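Local atomic coordinates of carboxynorspermidine decarboxylase (Campylobacter jejuni subsp. jejuni 81116, PDB entry 3N29), a protein that probably catalyses the pyridoxal-phosphate-dependent decarboxylation of carboxynorspermidine, releasing the polyamine norspermidine. Residues A321-R327 and V354-F360. Sequence-based numbering, arbitrary orientation.
Sequences ARILATR and VMGEYAF
With CG turned beside the backbone N in both L324 (chi1 -63°) and Y358 (chi1 -59°), the leucine branch reaches A359 and the tyrosine ring runs alongside I323. These residues belong to an antiparallel pair in the β-sheet domain, interrupted by a classic bulge. The bulge is evident from the register, which slips by one after I323–Y358, and from E357 O, which accepts from L324 N at 2.8 Å and A325 N at 3.3 Å. Both donors approach from the same face of that carbonyl plane, tilted out of it. On one side of the sheet, L324 CD1 meets A359 CB at 3.8 Å; E357 OE1, also beside CD1, forms a salt bridge with K293 NZ. On the other, I323 CG1 lies 3.7 Å from Y358 CE1, while Y358 OH is hydrogen-bonded to S316 O. A321 CB sits over a face of the F360 ring, 3.8 Å from its centroid and 17° off the normal: a CH-pi contact. Within the bulge, E357 N returns a nearly straight hydrogen bond to A325 O (2.8 Å). Strand 340-345 flanks 354-360 along its other edge. Past the last direct backbone hydrogen bond between the two segments, one water accepts from R327 N and donates to M355 O, each at 2.8 Å.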
ATOM      1  N   ALA A 321       3.188  16.589 -20.545  1.00 15.89           N
ATOM      2  CA  ALA A 321       4.123  15.570 -21.008  1.00 14.26           C
ATOM      3  C   ALA A 321       3.383  14.473 -21.738  1.00 13.62           C
ATOM      4  O   ALA A 321       2.137  14.307 -21.576  1.00 13.34           O
ATOM      5  CB  ALA A 321       4.945  14.998 -19.801  1.00 13.96           C
ATOM      6  N   ARG A 322       4.129  13.667 -22.493  1.00 13.17           N
ATOM      7  CA  ARG A 322       3.555  12.484 -23.119  1.00 13.45           C
ATOM      8  C   ARG A 322       4.274  11.255 -22.613  1.00 12.46           C
ATOM      9  O   ARG A 322       5.478  11.263 -22.491  1.00 11.37           O
ATOM     10  CB  ARG A 322       3.637  12.517 -24.652  1.00 14.29           C
ATOM     11  CG  ARG A 322       3.077  13.818 -25.307  1.00 20.09           C
ATOM     12  CD  ARG A 322       3.079  13.882 -26.857  1.00 19.40           C
ATOM     13  NE  ARG A 322       4.431  13.530 -27.351  1.00 19.88           N
ATOM     14  CZ  ARG A 322       4.835  12.281 -27.642  1.00 18.81           C
ATOM     15  NH1 ARG A 322       3.997  11.243 -27.582  1.00 20.64           N
ATOM     16  NH2 ARG A 322       6.065  12.080 -28.014  1.00 17.29           N
ATOM     17  N   ILE A 323       3.540  10.182 -22.398  1.00 11.98           N
ATOM     18  CA  ILE A 323       4.163   8.874 -22.013  1.00 11.71           C
ATOM     19  C   ILE A 323       4.900   8.296 -23.231  1.00 11.38           C
ATOM     20  O   ILE A 323       4.301   8.090 -24.325  1.00 11.44           O
ATOM     21  CB  ILE A 323       3.123   7.877 -21.488  1.00 10.78           C
ATOM     22  CG1 ILE A 323       2.421   8.385 -20.215  1.00 12.04           C
ATOM     23  CG2 ILE A 323       3.747   6.436 -21.349  1.00 10.80           C
ATOM     24  CD1 ILE A 323       1.105   7.658 -19.950  1.00 11.66           C
ATOM     25  N   LEU A 324       6.193   8.015 -23.056  1.00 11.04           N
ATOM     26  CA  LEU A 324       7.004   7.311 -24.064  1.00 11.76           C
ATOM     27  C   LEU A 324       7.106   5.801 -23.751  1.00 11.51           C
ATOM     28  O   LEU A 324       7.091   5.019 -24.668  1.00 10.77           O
ATOM     29  CB  LEU A 324       8.419   7.832 -24.094  1.00 10.88           C
ATOM     30  CG  LEU A 324       8.523   9.315 -24.510  1.00 14.92           C
ATOM     31  CD1 LEU A 324       9.939   9.846 -24.150  1.00 12.76           C
ATOM     32  CD2 LEU A 324       8.214   9.568 -25.983  1.00 16.12           C
ATOM     33  N   ALA A 325       7.191   5.420 -22.465  1.00 11.68           N
ATOM     34  CA  ALA A 325       7.387   4.031 -22.076  1.00 12.15           C
ATOM     35  C   ALA A 325       6.988   3.906 -20.642  1.00 14.00           C
ATOM     36  O   ALA A 325       7.154   4.857 -19.856  1.00 12.28           O
ATOM     37  CB  ALA A 325       8.823   3.569 -22.253  1.00 12.15           C
ATOM     38  N   THR A 326       6.474   2.730 -20.319  1.00 13.20           N
ATOM     39  CA  THR A 326       6.154   2.382 -18.931  1.00 12.11           C
ATOM     40  C   THR A 326       7.323   1.919 -18.130  1.00 13.12           C
ATOM     41  O   THR A 326       8.410   1.542 -18.636  1.00 11.69           O
ATOM     42  CB  THR A 326       5.031   1.284 -18.908  1.00 12.82           C
ATOM     43  OG1 THR A 326       5.591   0.031 -19.239  1.00 14.12           O
ATOM     44  CG2 THR A 326       3.823   1.580 -19.868  1.00 13.28           C
ATOM     45  N   ARG A 327       7.151   1.926 -16.803  1.00 14.68           N
ATOM     46  CA  ARG A 327       8.127   1.328 -15.875  1.00 15.97           C
ATOM     47  C   ARG A 327       8.458  -0.084 -16.238  1.00 16.86           C
ATOM     48  O   ARG A 327       9.597  -0.543 -16.001  1.00 16.40           O
ATOM     49  CB  ARG A 327       7.496   1.322 -14.453  0.50 16.13           C
ATOM     50  CG  ARG A 327       8.227   0.610 -13.336  0.50 15.00           C
ATOM     51  CD  ARG A 327       7.366   0.597 -12.084  0.50 12.79           C
ATOM     52  NE  ARG A 327       7.823  -0.336 -11.040  0.50 15.62           N
ATOM     53  CZ  ARG A 327       7.349  -1.551 -10.862  0.50 14.49           C
ATOM     54  NH1 ARG A 327       6.450  -2.050 -11.678  0.50 17.10           N
ATOM     55  NH2 ARG A 327       7.789  -2.277  -9.889  0.50 16.91           N
ATOM     56  N   VAL A 354       9.787   3.864 -10.093  1.00 13.75           N
ATOM     57  CA  VAL A 354       9.908   4.533 -11.373  1.00 14.47           C
ATOM     58  C   VAL A 354       8.439   4.758 -11.854  1.00 15.10           C
ATOM     59  O   VAL A 354       7.627   3.808 -11.917  1.00 15.12           O
ATOM     60  CB  VAL A 354      10.686   3.632 -12.376  1.00 14.62           C
ATOM     61  CG1 VAL A 354      10.590   4.147 -13.836  1.00 15.70           C
ATOM     62  CG2 VAL A 354      12.155   3.433 -11.857  1.00 15.40           C
ATOM     63  N   MET A 355       8.128   5.977 -12.277  1.00 15.29           N
ATOM     64  CA  MET A 355       6.797   6.242 -12.799  1.00 15.04           C
ATOM     65  C   MET A 355       6.638   5.895 -14.293  1.00 15.58           C
ATOM     66  O   MET A 355       5.527   5.556 -14.737  1.00 15.48           O
ATOM     67  CB  MET A 355       6.405   7.681 -12.565  1.00 14.61           C
ATOM     68  CG  MET A 355       6.191   8.082 -11.101  1.00 17.46           C
ATOM     69  SD  MET A 355       7.756   8.108  -9.993  1.00 15.03           S
ATOM     70  CE  MET A 355       7.046   9.058  -8.509  1.00 17.96           C
ATOM     71  N   GLY A 356       7.731   6.020 -15.061  1.00 14.23           N
ATOM     72  CA  GLY A 356       7.744   5.818 -16.492  1.00 14.07           C
ATOM     73  C   GLY A 356       8.681   6.792 -17.182  1.00 14.32           C
ATOM     74  O   GLY A 356       9.389   7.559 -16.511  1.00 14.10           O
ATOM     75  N   GLU A 357       8.749   6.742 -18.529  1.00 13.74           N
ATOM     76  CA  GLU A 357       9.573   7.635 -19.311  1.00 13.33           C
ATOM     77  C   GLU A 357       8.644   8.586 -20.060  1.00 13.39           C
ATOM     78  O   GLU A 357       7.663   8.122 -20.648  1.00 13.06           O
ATOM     79  CB  GLU A 357      10.377   6.840 -20.354  1.00 13.86           C
ATOM     80  CG  GLU A 357      11.406   7.660 -20.992  1.00 15.45           C
ATOM     81  CD  GLU A 357      12.121   6.937 -22.168  1.00 22.22           C
ATOM     82  OE1 GLU A 357      12.811   7.642 -22.978  1.00 24.50           O
ATOM     83  OE2 GLU A 357      11.935   5.704 -22.297  1.00 25.61           O
ATOM     84  N   TYR A 358       8.889   9.889 -19.943  1.00 12.45           N
ATOM     85  CA  TYR A 358       7.984  10.886 -20.478  1.00 13.11           C
ATOM     86  C   TYR A 358       8.745  11.925 -21.290  1.00 13.25           C
ATOM     87  O   TYR A 358       9.955  12.194 -21.038  1.00 12.00           O
ATOM     88  CB  TYR A 358       7.273  11.619 -19.322  1.00 12.53           C
ATOM     89  CG  TYR A 358       6.438  10.784 -18.360  1.00 12.69           C
ATOM     90  CD1 TYR A 358       5.062  10.795 -18.427  1.00 11.89           C
ATOM     91  CD2 TYR A 358       7.037   9.983 -17.366  1.00 11.31           C
ATOM     92  CE1 TYR A 358       4.291  10.062 -17.539  1.00 13.41           C
ATOM     93  CE2 TYR A 358       6.237   9.220 -16.448  1.00 13.89           C
ATOM     94  CZ  TYR A 358       4.877   9.270 -16.551  1.00 13.06           C
ATOM     95  OH  TYR A 358       4.100   8.566 -15.653  1.00 13.80           O
ATOM     96  N   ALA A 359       8.031  12.506 -22.254  1.00 12.98           N
ATOM     97  CA  ALA A 359       8.540  13.475 -23.157  1.00 13.25           C
ATOM     98  C   ALA A 359       7.956  14.810 -22.731  1.00 14.03           C
ATOM     99  O   ALA A 359       6.717  14.903 -22.560  1.00 12.79           O
ATOM    100  CB  ALA A 359       8.078  13.185 -24.574  1.00 13.12           C
ATOM    101  N   PHE A 360       8.849  15.794 -22.586  1.00 12.92           N
ATOM    102  CA  PHE A 360       8.498  17.187 -22.286  1.00 15.66           C
ATOM    103  C   PHE A 360       8.945  18.121 -23.431  1.00 16.27           C
ATOM    104  O   PHE A 360       9.855  17.755 -24.200  1.00 16.56           O
ATOM    105  CB  PHE A 360       9.181  17.626 -20.977  1.00 15.25           C
ATOM    106  CG  PHE A 360       8.730  16.870 -19.747  1.00 16.64           C
ATOM    107  CD1 PHE A 360       7.764  17.409 -18.890  1.00 17.01           C
ATOM    108  CD2 PHE A 360       9.287  15.642 -19.414  1.00 16.73           C
ATOM    109  CE1 PHE A 360       7.374  16.752 -17.720  1.00 17.81           C
ATOM    110  CE2 PHE A 360       8.864  14.967 -18.272  1.00 15.92           C
ATOM    111  CZ  PHE A 360       7.909  15.498 -17.437  1.00 17.27           C
TER
HETATM  112  O   HOH W   1       4.826   3.139 -15.857  1.00 17.73           O